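Local coordinates for protein hydratase ChsH1 (Mycobacterium tuberculosis, PDB 4W78) that hydrates the steroid enoyl-CoA 3-oxo-4,17-pregnadiene-20-carboxyl-CoA during cholesterol side-chain degradation, forming a complex with ChsH2, at residues P44-D49 against A62-I67; S3-A8 against I89-D94. All coordinates share one frame; numbering follows the deposited sequence.

Overall arrangement
From the N terminus, the chain enters helix 3-13, whose first turns form one half of contact 2. It then passes through strand 21-22 and helix 29-39 to the loop around 44-49, makes the short helix 49-54 and returns at 62-67, which closes contact 1 as a short loop with 12 residues between its segments. Helix 85-94 completes contact 2 with residues 89-94, closing a loop of 80 intervening residues inside which contact 1 is nested. The centres lie about 41 Å apart, on opposite sides of the chain's centre. Contact 1 joins two loops beside helix 29-39 and ChsH2; contact 2 pairs the N-terminal helix with helix 85-94 against the sheet of the HotDog fold.

Contact 1: residues P44-D49 against A62-I67; sequences PIYVDD and APPAMI
Tyr-46 and Pro-63 make a CH-pi contact that carries most of this interface. Pro-63 CG sits 3.6 Å from the centroid of the Tyr-46 ring, only 5° off the ring normal, so the proline projects almost straight onto the middle of one face. With chi1 at -55°, the phenol lies anti to its own carbonyl carbon and extends toward 62-67, away from the 3-10 turn that carries it.

Van der Waals contacts widen this patch. Tyr-46 CE1 approaches Pro-63 CA at 3.4 Å, and the same face meets Pro-63 CB, 3.8 Å from CZ. Farther out, the phenol oxygen OH of Tyr-46 lies 3.7 Å from Pro-64 CD, the two side chains crossing at about a right angle. Ala-62 contributes its carbonyl carbon, 4.0 Å from Tyr-46 CD1, while its methyl points away.

Hydrogen bonds serve the flanks. Val-47 N reaches Pro-44 O at 3.1 Å and Met-66 N reaches Pro-63 O at 3.0 Å, tightening each turn separately. Around the pair, Gln-29 NE2 bonds to Tyr-46 O, Trp-35 of helix 29-39 touches Pro-63, and Gln-60 of the ChsH2 chain packs on Tyr-46 and both prolines.

The run from Asn-43 to Tyr-46 resembles the hydratase 2 motif of MaoC-like enzymes, whose catalytic histidine would probably align with Tyr-46. Since no hydrogen bond spans the two segments, their mutual fit rests on shape and on C-H groups facing a pi cloud, in a buried contact next to the partner subunit.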
loop_
_atom_site.group_PDB
_atom_site.type_symbol
_atom_site.label_atom_id
_atom_site.label_comp_id
_atom_site.label_asym_id
_atom_site.label_seq_id
_atom_site.Cartn_x
_atom_site.Cartn_y
_atom_site.Cartn_z
ATOM N N PRO A 44 -0.078 0.460 -21.646
ATOM C CA PRO A 44 0.791 -0.717 -21.688
ATOM C C PRO A 44 2.276 -0.405 -21.535
ATOM O O PRO A 44 3.045 -1.321 -21.247
ATOM C CB PRO A 44 0.511 -1.303 -23.082
ATOM C CG PRO A 44 0.083 -0.135 -23.891
ATOM C CD PRO A 44 -0.749 0.693 -22.937
ATOM N N ILE A 45 2.679 0.851 -21.715
ATOM C CA ILE A 45 4.095 1.173 -21.630
ATOM C C ILE A 45 4.650 1.024 -20.211
ATOM O O ILE A 45 5.862 0.976 -20.032
ATOM C CB ILE A 45 4.417 2.582 -22.162
ATOM C CG1 ILE A 45 3.936 3.663 -21.184
ATOM C CG2 ILE A 45 3.823 2.778 -23.570
ATOM C CD1 ILE A 45 4.256 5.087 -21.660
ATOM N N TYR A 46 3.767 0.936 -19.213
ATOM C CA TYR A 46 4.219 0.805 -17.823
ATOM C C TYR A 46 4.421 -0.649 -17.420
ATOM O O TYR A 46 4.962 -0.928 -16.338
ATOM C CB TYR A 46 3.211 1.455 -16.871
ATOM C CG TYR A 46 2.885 2.907 -17.174
ATOM C CD1 TYR A 46 3.866 3.796 -17.601
ATOM C CD2 TYR A 46 1.586 3.382 -17.035
ATOM C CE1 TYR A 46 3.557 5.126 -17.893
ATOM C CE2 TYR A 46 1.272 4.706 -17.302
ATOM C CZ TYR A 46 2.258 5.572 -17.732
ATOM O OH TYR A 46 1.938 6.888 -18.010
ATOM N N VAL A 47 3.992 -1.576 -18.278
ATOM C CA VAL A 47 3.981 -2.994 -17.924
ATOM C C VAL A 47 4.461 -3.940 -19.025
ATOM O O VAL A 47 4.583 -5.138 -18.782
ATOM C CB VAL A 47 2.566 -3.453 -17.486
ATOM C CG1 VAL A 47 2.137 -2.731 -16.199
ATOM C CG2 VAL A 47 1.555 -3.191 -18.591
ATOM N N ASP A 48 4.714 -3.419 -20.224
ATOM C CA ASP A 48 5.036 -4.257 -21.393
ATOM C C ASP A 48 6.192 -3.618 -22.158
ATOM O O ASP A 48 6.035 -2.538 -22.729
ATOM C CB ASP A 48 3.775 -4.422 -22.276
ATOM C CG ASP A 48 4.041 -5.098 -23.640
ATOM O OD1 ASP A 48 5.162 -5.557 -23.940
ATOM O OD2 ASP A 48 3.082 -5.177 -24.429
ATOM N N ASP A 49 7.349 -4.286 -22.150
ATOM C CA ASP A 49 8.552 -3.801 -22.835
ATOM C C ASP A 49 8.307 -3.536 -24.323
ATOM O O ASP A 49 8.735 -2.517 -24.843
ATOM C CB ASP A 49 9.720 -4.795 -22.702
ATOM C CG ASP A 49 10.457 -4.692 -21.365
ATOM O OD1 ASP A 49 10.466 -3.615 -20.733
ATOM O OD2 ASP A 49 11.060 -5.706 -20.951
ATOM N N ALA A 62 8.448 4.220 -16.013
ATOM C CA ALA A 62 7.566 4.561 -14.908
ATOM C C ALA A 62 6.556 5.631 -15.329
ATOM O O ALA A 62 6.879 6.523 -16.097
ATOM C CB ALA A 62 8.400 5.073 -13.720
ATOM N N PRO A 63 5.336 5.570 -14.787
ATOM C CA PRO A 63 4.413 6.693 -15.008
ATOM C C PRO A 63 5.024 7.993 -14.486
ATOM O O PRO A 63 5.541 8.016 -13.374
ATOM C CB PRO A 63 3.186 6.319 -14.164
ATOM C CG PRO A 63 3.286 4.836 -13.947
ATOM C CD PRO A 63 4.752 4.498 -13.961
ATOM N N PRO A 64 4.979 9.076 -15.281
ATOM C CA PRO A 64 5.579 10.335 -14.823
ATOM C C PRO A 64 5.009 10.782 -13.481
ATOM O O PRO A 64 5.759 11.250 -12.613
ATOM C CB PRO A 64 5.198 11.318 -15.926
ATOM C CG PRO A 64 5.151 10.446 -17.159
ATOM C CD PRO A 64 4.573 9.133 -16.700
ATOM N N ALA A 65 3.702 10.593 -13.306
ATOM C CA ALA A 65 3.008 11.019 -12.089
ATOM C C ALA A 65 3.414 10.236 -10.839
ATOM O O ALA A 65 2.971 10.564 -9.747
ATOM C CB ALA A 65 1.493 10.942 -12.283
ATOM N N MET A 66 4.232 9.193 -11.000
ATOM C CA MET A 66 4.822 8.514 -9.838
ATOM C C MET A 66 6.053 9.196 -9.243
ATOM O O MET A 66 6.586 8.712 -8.238
ATOM C CB MET A 66 5.188 7.055 -10.169
ATOM C CG MET A 66 3.994 6.122 -10.232
ATOM S SD MET A 66 4.506 4.387 -10.260
ATOM C CE MET A 66 4.908 4.111 -8.534
ATOM N N ILE A 67 6.508 10.319 -9.804
ATOM C CA ILE A 67 7.786 10.895 -9.355
ATOM C C ILE A 67 7.836 11.137 -7.843
ATOM O O ILE A 67 8.808 10.768 -7.196
ATOM C CB ILE A 67 8.214 12.154 -10.148
ATOM C CG1 ILE A 67 9.644 12.571 -9.767
ATOM C CG2 ILE A 67 7.247 13.324 -9.924
ATOM C CD1 ILE A 67 10.696 11.584 -10.233
#

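Contact 2: residues S3-A8 against I89-D94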
loop_
_atom_site.group_PDB
_atom_site.type_symbol
_atom_site.label_atom_id
_atom_site.label_comp_id
_atom_site.label_asym_id
_atom_site.label_seq_id
_atom_site.Cartn_x
_atom_site.Cartn_y
_atom_site.Cartn_z
ATOM N N SER A 3 6.739 41.153 10.723
ATOM C CA SER A 3 8.151 41.487 10.565
ATOM C C SER A 3 9.051 40.337 11.003
ATOM O O SER A 3 9.996 39.975 10.298
ATOM C CB SER A 3 8.499 42.759 11.343
ATOM N N ASP A 4 8.756 39.763 12.164
ATOM C CA ASP A 4 9.534 38.634 12.666
ATOM C C ASP A 4 9.362 37.393 11.792
ATOM O O ASP A 4 10.272 36.573 11.685
ATOM C CB ASP A 4 9.162 38.314 14.111
ATOM C CG ASP A 4 9.459 39.460 15.057
ATOM O OD1 ASP A 4 10.231 40.372 14.686
ATOM O OD2 ASP A 4 8.925 39.444 16.185
ATOM N N ILE A 5 8.191 37.249 11.178
ATOM C CA ILE A 5 7.952 36.154 10.244
ATOM C C ILE A 5 8.829 36.281 8.997
ATOM O O ILE A 5 9.467 35.321 8.572
ATOM C CB ILE A 5 6.470 36.083 9.823
ATOM C CG1 ILE A 5 5.595 35.778 11.040
ATOM C CG2 ILE A 5 6.269 35.039 8.735
ATOM C CD1 ILE A 5 4.113 35.807 10.753
ATOM N N GLN A 6 8.857 37.472 8.410
ATOM C CA GLN A 6 9.703 37.716 7.244
ATOM C C GLN A 6 11.181 37.479 7.558
ATOM O O GLN A 6 11.907 36.903 6.746
ATOM C CB GLN A 6 9.487 39.134 6.714
ATOM C CG GLN A 6 8.113 39.334 6.097
ATOM C CD GLN A 6 7.783 40.796 5.860
ATOM O OE1 GLN A 6 8.368 41.684 6.482
ATOM N NE2 GLN A 6 6.837 41.053 4.961
ATOM N N GLU A 7 11.615 37.912 8.739
ATOM C CA GLU A 7 12.991 37.703 9.173
ATOM C C GLU A 7 13.312 36.217 9.356
ATOM O O GLU A 7 14.380 35.755 8.961
ATOM C CB GLU A 7 13.283 38.495 10.457
ATOM C CG GLU A 7 13.182 40.002 10.277
ATOM C CD GLU A 7 13.403 40.775 11.568
ATOM O OE1 GLU A 7 13.872 40.171 12.558
ATOM O OE2 GLU A 7 13.106 41.990 11.591
ATOM N N ALA A 8 12.379 35.460 9.930
ATOM C CA ALA A 8 12.595 34.030 10.136
ATOM C C ALA A 8 12.651 33.286 8.818
ATOM O O ALA A 8 13.459 32.378 8.638
ATOM C CB ALA A 8 11.507 33.442 11.021
ATOM N N ILE A 89 6.819 25.293 9.072
ATOM C CA ILE A 89 5.604 24.834 9.747
ATOM C C ILE A 89 5.599 25.235 11.225
ATOM O O ILE A 89 4.589 25.712 11.737
ATOM C CB ILE A 89 5.400 23.309 9.616
ATOM C CG1 ILE A 89 5.205 22.909 8.151
ATOM C CG2 ILE A 89 4.215 22.850 10.481
ATOM C CD1 ILE A 89 4.068 23.623 7.434
ATOM N N LYS A 90 6.730 25.060 11.911
ATOM C CA LYS A 90 6.846 25.497 13.300
ATOM C C LYS A 90 6.619 27.001 13.472
ATOM O O LYS A 90 5.899 27.424 14.372
ATOM C CB LYS A 90 8.213 25.107 13.876
ATOM C CG LYS A 90 8.408 25.469 15.348
ATOM C CD LYS A 90 7.471 24.680 16.251
ATOM C CE LYS A 90 7.979 24.635 17.691
ATOM N NZ LYS A 90 8.278 25.982 18.254
ATOM N N LEU A 91 7.247 27.797 12.613
ATOM C CA LEU A 91 7.092 29.244 12.632
ATOM C C LEU A 91 5.614 29.628 12.591
ATOM O O LEU A 91 5.143 30.380 13.443
ATOM C CB LEU A 91 7.822 29.864 11.434
ATOM C CG LEU A 91 7.769 31.382 11.260
ATOM C CD1 LEU A 91 8.514 32.074 12.400
ATOM C CD2 LEU A 91 8.339 31.787 9.901
ATOM N N PHE A 92 4.885 29.089 11.613
ATOM C CA PHE A 92 3.474 29.459 11.437
ATOM C C PHE A 92 2.525 28.868 12.474
ATOM O O PHE A 92 1.561 29.526 12.884
ATOM C CB PHE A 92 3.005 29.191 10.001
ATOM C CG PHE A 92 3.573 30.168 9.019
ATOM C CD1 PHE A 92 3.108 31.474 8.994
ATOM C CD2 PHE A 92 4.604 29.807 8.165
ATOM C CE1 PHE A 92 3.648 32.395 8.117
ATOM C CE2 PHE A 92 5.142 30.726 7.277
ATOM C CZ PHE A 92 4.664 32.018 7.252
ATOM N N ASP A 93 2.809 27.649 12.923
ATOM C CA ASP A 93 2.056 27.071 14.035
ATOM C C ASP A 93 2.172 27.943 15.278
ATOM O O ASP A 93 1.183 28.179 15.984
ATOM C CB ASP A 93 2.557 25.663 14.360
ATOM C CG ASP A 93 2.051 24.624 13.386
ATOM O OD1 ASP A 93 1.169 24.951 12.564
ATOM O OD2 ASP A 93 2.531 23.472 13.446
ATOM N N ASP A 94 3.386 28.423 15.541
ATOM C CA ASP A 94 3.649 29.232 16.726
ATOM C C ASP A 94 2.926 30.571 16.669
ATOM O O ASP A 94 2.586 31.157 17.700
ATOM C CB ASP A 94 5.153 29.456 16.902
ATOM C CG ASP A 94 5.860 28.237 17.453
ATOM O OD1 ASP A 94 5.166 27.346 17.983
ATOM O OD2 ASP A 94 7.107 28.177 17.367
#
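The phenyl ring of Phe-92 meets the CG2 methyl of Ile-5 obliquely: CG2 lies 3.7 Å from CZ and 3.8 Å from CE1 of Phe-92, so the methyl touches the far end of the ring. The two side chains cross at about a right angle. Trp-140 meets the same phenyl group with the ring planes at about 45°. Chi1 of Phe-92 sets CG beside the backbone N, and from there the ring's end comes closer to helix 3-13 than the direction of its CB would suggest.

Leu-91 supplies the other half of the apolar seam. Its CG is anti to the backbone N (chi1 179°), which carries the isobutyl fork straight across the gap. Both prongs straddle the small methyl of Ala-8, CB lying 3.6 Å from Leu-91 CD1 and 3.7 Å from CD2. Leu-91 CD2 also lies 4.0 Å from Ile-5 CG2, which thus bridges Leu-91 and Phe-92.

On the flank of the second helix, Lys-90 NZ forms a salt bridge with Asp-94 OD2 at 2.6 Å, the oxygen receiving it on its syn lone pair; this i to i+4 pair braces helix 85-94 internally and takes no part in the interface.

The segment axes run antiparallel at 172°, and at their closest approach of 10.9 Å side chains do most of the filling, with the Ile-5 carbonyl oxygen touching the Leu-91 CD2 methyl. The antiparallel sheet backs the seam on the Phe-92 and Ile-5 side: Trp-140, on strand 139-150, touches both residues, Ile-142 of that strand also touches Phe-92, and Lys-164 of strand 153-165 forms a salt bridge with Asp-93.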